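Long-range contact in RNA-dependent RNA Polymerase (Bombyx mori cytoplasmic polyhedrosis virus, PDB 6TZ0), which transcribes and replicates the segmented double-stranded RNA genome of the virus by RNA-directed RNA synthesis: residues T5-S13 with E25-L33. Residues are numbered along the deposited sequence; the frame is centred on the assembly and turned at random.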
ATOM      1  N   THR A   5     -35.780 -35.006 -12.088  1.00 64.69           N
ATOM      2  CA  THR A   5     -35.006 -35.914 -11.253  1.00 64.69           C
ATOM      3  C   THR A   5     -33.518 -35.599 -11.341  1.00 64.69           C
ATOM      4  O   THR A   5     -32.863 -35.347 -10.331  1.00 64.69           O
ATOM      5  CB  THR A   5     -35.237 -37.378 -11.655  1.00 64.69           C
ATOM      6  OG1 THR A   5     -36.629 -37.694 -11.530  1.00 64.69           O
ATOM      7  CG2 THR A   5     -34.430 -38.308 -10.766  1.00 64.69           C
ATOM      8  N   GLU A   6     -32.993 -35.615 -12.562  1.00 60.23           N
ATOM      9  CA  GLU A   6     -31.595 -35.333 -12.837  1.00 60.23           C
ATOM     10  C   GLU A   6     -31.482 -34.107 -13.736  1.00 60.23           C
ATOM     11  O   GLU A   6     -32.325 -33.869 -14.603  1.00 60.23           O
ATOM     12  CB  GLU A   6     -30.919 -36.547 -13.481  1.00 60.23           C
ATOM     13  CG  GLU A   6     -30.777 -37.724 -12.528  1.00 60.23           C
ATOM     14  CD  GLU A   6     -30.191 -38.949 -13.187  1.00 60.23           C
ATOM     15  OE1 GLU A   6     -30.057 -38.945 -14.423  1.00 60.23           O
ATOM     16  OE2 GLU A   6     -29.861 -39.918 -12.472  1.00 60.23           O
ATOM     17  N   LEU A   7     -30.418 -33.329 -13.517  1.00 53.31           N
ATOM     18  CA  LEU A   7     -30.286 -32.016 -14.141  1.00 53.31           C
ATOM     19  C   LEU A   7     -29.971 -32.064 -15.627  1.00 53.31           C
ATOM     20  O   LEU A   7     -30.322 -31.123 -16.343  1.00 53.31           O
ATOM     21  CB  LEU A   7     -29.218 -31.200 -13.422  1.00 53.31           C
ATOM     22  CG  LEU A   7     -29.670 -30.624 -12.085  1.00 53.31           C
ATOM     23  CD1 LEU A   7     -28.497 -30.074 -11.336  1.00 53.31           C
ATOM     24  CD2 LEU A   7     -30.673 -29.521 -12.334  1.00 53.31           C
ATOM     25  N   TYR A   8     -29.329 -33.118 -16.112  1.00 52.35           N
ATOM     26  CA  TYR A   8     -29.058 -33.236 -17.537  1.00 52.35           C
ATOM     27  C   TYR A   8     -30.223 -33.833 -18.310  1.00 52.35           C
ATOM     28  O   TYR A   8     -30.096 -34.066 -19.514  1.00 52.35           O
ATOM     29  CB  TYR A   8     -27.782 -34.053 -17.774  1.00 52.35           C
ATOM     30  CG  TYR A   8     -27.801 -35.473 -17.262  1.00 52.35           C
ATOM     31  CD1 TYR A   8     -27.468 -35.756 -15.945  1.00 52.35           C
ATOM     32  CD2 TYR A   8     -28.090 -36.536 -18.108  1.00 52.35           C
ATOM     33  CE1 TYR A   8     -27.469 -37.044 -15.476  1.00 52.35           C
ATOM     34  CE2 TYR A   8     -28.089 -37.827 -17.647  1.00 52.35           C
ATOM     35  CZ  TYR A   8     -27.772 -38.076 -16.331  1.00 52.35           C
ATOM     36  OH  TYR A   8     -27.765 -39.368 -15.857  1.00 52.35           O
ATOM     37  N   ASN A   9     -31.359 -34.061 -17.652  1.00 54.97           N
ATOM     38  CA  ASN A   9     -32.544 -34.602 -18.296  1.00 54.97           C
ATOM     39  C   ASN A   9     -33.764 -33.710 -18.123  1.00 54.97           C
ATOM     40  O   ASN A   9     -34.874 -34.131 -18.461  1.00 54.97           O
ATOM     41  CB  ASN A   9     -32.846 -35.999 -17.760  1.00 54.97           C
ATOM     42  CG  ASN A   9     -31.843 -37.014 -18.217  1.00 54.97           C
ATOM     43  OD1 ASN A   9     -31.432 -37.014 -19.376  1.00 54.97           O
ATOM     44  ND2 ASN A   9     -31.432 -37.890 -17.311  1.00 54.97           N
ATOM     45  N   THR A  10     -33.596 -32.504 -17.597  1.00 53.76           N
ATOM     46  CA  THR A  10     -34.721 -31.593 -17.481  1.00 53.76           C
ATOM     47  C   THR A  10     -35.035 -30.965 -18.832  1.00 53.76           C
ATOM     48  O   THR A  10     -34.224 -30.982 -19.761  1.00 53.76           O
ATOM     49  CB  THR A  10     -34.438 -30.500 -16.454  1.00 53.76           C
ATOM     50  OG1 THR A  10     -33.274 -29.764 -16.844  1.00 53.76           O
ATOM     51  CG2 THR A  10     -34.200 -31.106 -15.103  1.00 53.76           C
ATOM     52  N   ILE A  11     -36.242 -30.410 -18.935  1.00 53.86           N
ATOM     53  CA  ILE A  11     -36.643 -29.738 -20.163  1.00 53.86           C
ATOM     54  C   ILE A  11     -36.030 -28.349 -20.286  1.00 53.86           C
ATOM     55  O   ILE A  11     -36.039 -27.773 -21.380  1.00 53.86           O
ATOM     56  CB  ILE A  11     -38.174 -29.690 -20.258  1.00 53.86           C
ATOM     57  CG1 ILE A  11     -38.766 -29.078 -18.994  1.00 53.86           C
ATOM     58  CG2 ILE A  11     -38.735 -31.077 -20.485  1.00 53.86           C
ATOM     59  CD1 ILE A  11     -40.252 -28.857 -19.069  1.00 53.86           C
ATOM     60  N   PHE A  12     -35.493 -27.792 -19.200  1.00 50.88           N
ATOM     61  CA  PHE A  12     -34.691 -26.582 -19.320  1.00 50.88           C
ATOM     62  C   PHE A  12     -33.334 -26.867 -19.943  1.00 50.88           C
ATOM     63  O   PHE A  12     -32.806 -26.025 -20.676  1.00 50.88           O
ATOM     64  CB  PHE A  12     -34.514 -25.923 -17.955  1.00 50.88           C
ATOM     65  CG  PHE A  12     -33.504 -24.812 -17.948  1.00 50.88           C
ATOM     66  CD1 PHE A  12     -33.765 -23.620 -18.595  1.00 50.88           C
ATOM     67  CD2 PHE A  12     -32.293 -24.963 -17.295  1.00 50.88           C
ATOM     68  CE1 PHE A  12     -32.834 -22.601 -18.600  1.00 50.88           C
ATOM     69  CE2 PHE A  12     -31.359 -23.950 -17.294  1.00 50.88           C
ATOM     70  CZ  PHE A  12     -31.631 -22.767 -17.947  1.00 50.88           C
ATOM     71  N   SER A  13     -32.757 -28.040 -19.680  1.00 50.22           N
ATOM     72  CA  SER A  13     -31.446 -28.364 -20.229  1.00 50.22           C
ATOM     73  C   SER A  13     -31.480 -28.565 -21.737  1.00 50.22           C
ATOM     74  O   SER A  13     -30.430 -28.494 -22.381  1.00 50.22           O
ATOM     75  CB  SER A  13     -30.888 -29.620 -19.570  1.00 50.22           C
ATOM     76  OG  SER A  13     -31.631 -30.754 -19.961  1.00 50.22           O
ATOM     77  N   GLU A  25     -39.206 -26.920 -12.053  1.00 56.52           N
ATOM     78  CA  GLU A  25     -38.346 -28.096 -11.988  1.00 56.52           C
ATOM     79  C   GLU A  25     -36.912 -27.722 -11.620  1.00 56.52           C
ATOM     80  O   GLU A  25     -36.289 -28.379 -10.774  1.00 56.52           O
ATOM     81  CB  GLU A  25     -38.396 -28.814 -13.331  1.00 56.52           C
ATOM     82  CG  GLU A  25     -37.699 -30.139 -13.379  1.00 56.52           C
ATOM     83  CD  GLU A  25     -37.859 -30.809 -14.728  1.00 56.52           C
ATOM     84  OE1 GLU A  25     -38.438 -30.182 -15.639  1.00 56.52           O
ATOM     85  OE2 GLU A  25     -37.424 -31.969 -14.877  1.00 56.52           O
ATOM     86  N   ILE A  26     -36.380 -26.668 -12.244  1.00 56.00           N
ATOM     87  CA  ILE A  26     -35.053 -26.164 -11.905  1.00 56.00           C
ATOM     88  C   ILE A  26     -35.036 -25.613 -10.489  1.00 56.00           C
ATOM     89  O   ILE A  26     -34.061 -25.800  -9.749  1.00 56.00           O
ATOM     90  CB  ILE A  26     -34.615 -25.111 -12.942  1.00 56.00           C
ATOM     91  CG1 ILE A  26     -34.467 -25.763 -14.306  1.00 56.00           C
ATOM     92  CG2 ILE A  26     -33.308 -24.434 -12.559  1.00 56.00           C
ATOM     93  CD1 ILE A  26     -33.417 -26.847 -14.337  1.00 56.00           C
ATOM     94  N   GLU A  27     -36.130 -24.962 -10.082  1.00 58.26           N
ATOM     95  CA  GLU A  27     -36.251 -24.447  -8.722  1.00 58.26           C
ATOM     96  C   GLU A  27     -36.196 -25.575  -7.695  1.00 58.26           C
ATOM     97  O   GLU A  27     -35.452 -25.493  -6.710  1.00 58.26           O
ATOM     98  CB  GLU A  27     -37.551 -23.653  -8.613  1.00 58.26           C
ATOM     99  CG  GLU A  27     -37.740 -22.918  -7.323  1.00 58.26           C
ATOM    100  CD  GLU A  27     -38.946 -22.005  -7.339  1.00 58.26           C
ATOM    101  OE1 GLU A  27     -39.673 -21.994  -8.354  1.00 58.26           O
ATOM    102  OE2 GLU A  27     -39.156 -21.282  -6.342  1.00 58.26           O
ATOM    103  N   HIS A  28     -36.897 -26.677  -7.976  1.00 56.53           N
ATOM    104  CA  HIS A  28     -36.896 -27.841  -7.096  1.00 56.53           C
ATOM    105  C   HIS A  28     -35.527 -28.512  -7.029  1.00 56.53           C
ATOM    106  O   HIS A  28     -35.050 -28.843  -5.938  1.00 56.53           O
ATOM    107  CB  HIS A  28     -37.961 -28.828  -7.568  1.00 56.53           C
ATOM    108  CG  HIS A  28     -38.021 -30.089  -6.765  1.00 56.53           C
ATOM    109  ND1 HIS A  28     -38.503 -30.129  -5.475  1.00 56.53           N
ATOM    110  CD2 HIS A  28     -37.683 -31.362  -7.079  1.00 56.53           C
ATOM    111  CE1 HIS A  28     -38.444 -31.368  -5.024  1.00 56.53           C
ATOM    112  NE2 HIS A  28     -37.953 -32.137  -5.979  1.00 56.53           N
ATOM    113  N   LEU A  29     -34.871 -28.709  -8.175  1.00 55.29           N
ATOM    114  CA  LEU A  29     -33.598 -29.427  -8.160  1.00 55.29           C
ATOM    115  C   LEU A  29     -32.466 -28.594  -7.566  1.00 55.29           C
ATOM    116  O   LEU A  29     -31.621 -29.124  -6.832  1.00 55.29           O
ATOM    117  CB  LEU A  29     -33.243 -29.897  -9.564  1.00 55.29           C
ATOM    118  CG  LEU A  29     -34.104 -31.069 -10.012  1.00 55.29           C
ATOM    119  CD1 LEU A  29     -33.803 -31.413 -11.439  1.00 55.29           C
ATOM    120  CD2 LEU A  29     -33.837 -32.258  -9.118  1.00 55.29           C
ATOM    121  N   THR A  30     -32.427 -27.292  -7.853  1.00 54.68           N
ATOM    122  CA  THR A  30     -31.402 -26.457  -7.239  1.00 54.68           C
ATOM    123  C   THR A  30     -31.669 -26.237  -5.756  1.00 54.68           C
ATOM    124  O   THR A  30     -30.720 -26.084  -4.978  1.00 54.68           O
ATOM    125  CB  THR A  30     -31.296 -25.127  -7.982  1.00 54.68           C
ATOM    126  OG1 THR A  30     -32.577 -24.492  -8.012  1.00 54.68           O
ATOM    127  CG2 THR A  30     -30.798 -25.351  -9.402  1.00 54.68           C
ATOM    128  N   ALA A  31     -32.938 -26.272  -5.331  1.00 57.01           N
ATOM    129  CA  ALA A  31     -33.230 -26.278  -3.901  1.00 57.01           C
ATOM    130  C   ALA A  31     -32.759 -27.569  -3.243  1.00 57.01           C
ATOM    131  O   ALA A  31     -32.242 -27.548  -2.118  1.00 57.01           O
ATOM    132  CB  ALA A  31     -34.726 -26.085  -3.681  1.00 57.01           C
ATOM    133  N   LYS A  32     -32.926 -28.701  -3.934  1.00 56.36           N
ATOM    134  CA  LYS A  32     -32.488 -29.981  -3.387  1.00 56.36           C
ATOM    135  C   LYS A  32     -30.967 -30.049  -3.297  1.00 56.36           C
ATOM    136  O   LYS A  32     -30.419 -30.672  -2.383  1.00 56.36           O
ATOM    137  CB  LYS A  32     -33.041 -31.124  -4.242  1.00 56.36           C
ATOM    138  CG  LYS A  32     -32.763 -32.520  -3.720  1.00 56.36           C
ATOM    139  CD  LYS A  32     -33.446 -33.570  -4.585  1.00 56.36           C
ATOM    140  CE  LYS A  32     -33.023 -34.979  -4.193  1.00 56.36           C
ATOM    141  NZ  LYS A  32     -33.475 -35.344  -2.822  1.00 56.36           N
ATOM    142  N   LEU A  33     -30.265 -29.398  -4.226  1.00 52.65           N
ATOM    143  CA  LEU A  33     -28.812 -29.328  -4.095  1.00 52.65           C
ATOM    144  C   LEU A  33     -28.372 -28.320  -3.041  1.00 52.65           C
ATOM    145  O   LEU A  33     -27.303 -28.483  -2.448  1.00 52.65           O
ATOM    146  CB  LEU A  33     -28.157 -28.999  -5.431  1.00 52.65           C
ATOM    147  CG  LEU A  33     -28.197 -30.134  -6.444  1.00 52.65           C
ATOM    148  CD1 LEU A  33     -27.536 -29.704  -7.729  1.00 52.65           C
ATOM    149  CD2 LEU A  33     -27.524 -31.362  -5.873  1.00 52.65           C
TER
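Leu7 and Leu29 lie alongside one another, pointing opposite ways, with Leu7 CD2 3.8 Å from Leu29 CD1, while the other branch of Leu7 meets Leu33 tip to tip, CD1 to CD1. Leu7 thus spans two successive turns of helix 20-35 by apolar packing, which makes up most of the interface. Leu29 divides its own branches in a similar way: CD1 also packs on the methyl of Thr10, and CD2 lies 3.5 Å from the backbone O of Thr5. A turn earlier, Ile26 crosses Phe12 at about a right angle, CG1 standing 3.7 Å from Phe12 CB and CD1 equally near the ring atom CD2. With CG anti to the backbone N (chi1 -173°) and an extended chain beyond it, Glu25 carries its carboxylate to carbon atoms of Thr10 and Ile11; OE2 approaches Thr10 CG2 to 3.3 Å, and OE1 faces Ile11 CG1.

In this N-terminal region of the reovirus-family polymerase, the segment leads through an N-capped short helix, 11-15, into helix 20-35 and folds back against it: the short helix abuts the Glu25-Ile26 turn, and the residues before it lie over Leu29 and Leu33. Thr10 is the N-cap, its OG1 accepting a weak bond from Ser13 N at 3.4 Å. The same hydroxyl donates weakly to Leu7 O, while the Thr10 methyl, CG2, faces helix 20-35. Ser13 OG adds a shorter bond of 2.6 Å to Thr10 O. On the longer helix, Ile26 O is gripped from opposite faces of its carbonyl plane by Thr30 N and Thr30 OG1. Farther out, Val158 of helix 145-160 covers Leu7 and Phe12. The Leu33 side chain lies about 7 Å from that of Arg147, which binds ATP in another structure of this protein, though none is bound to this chain here.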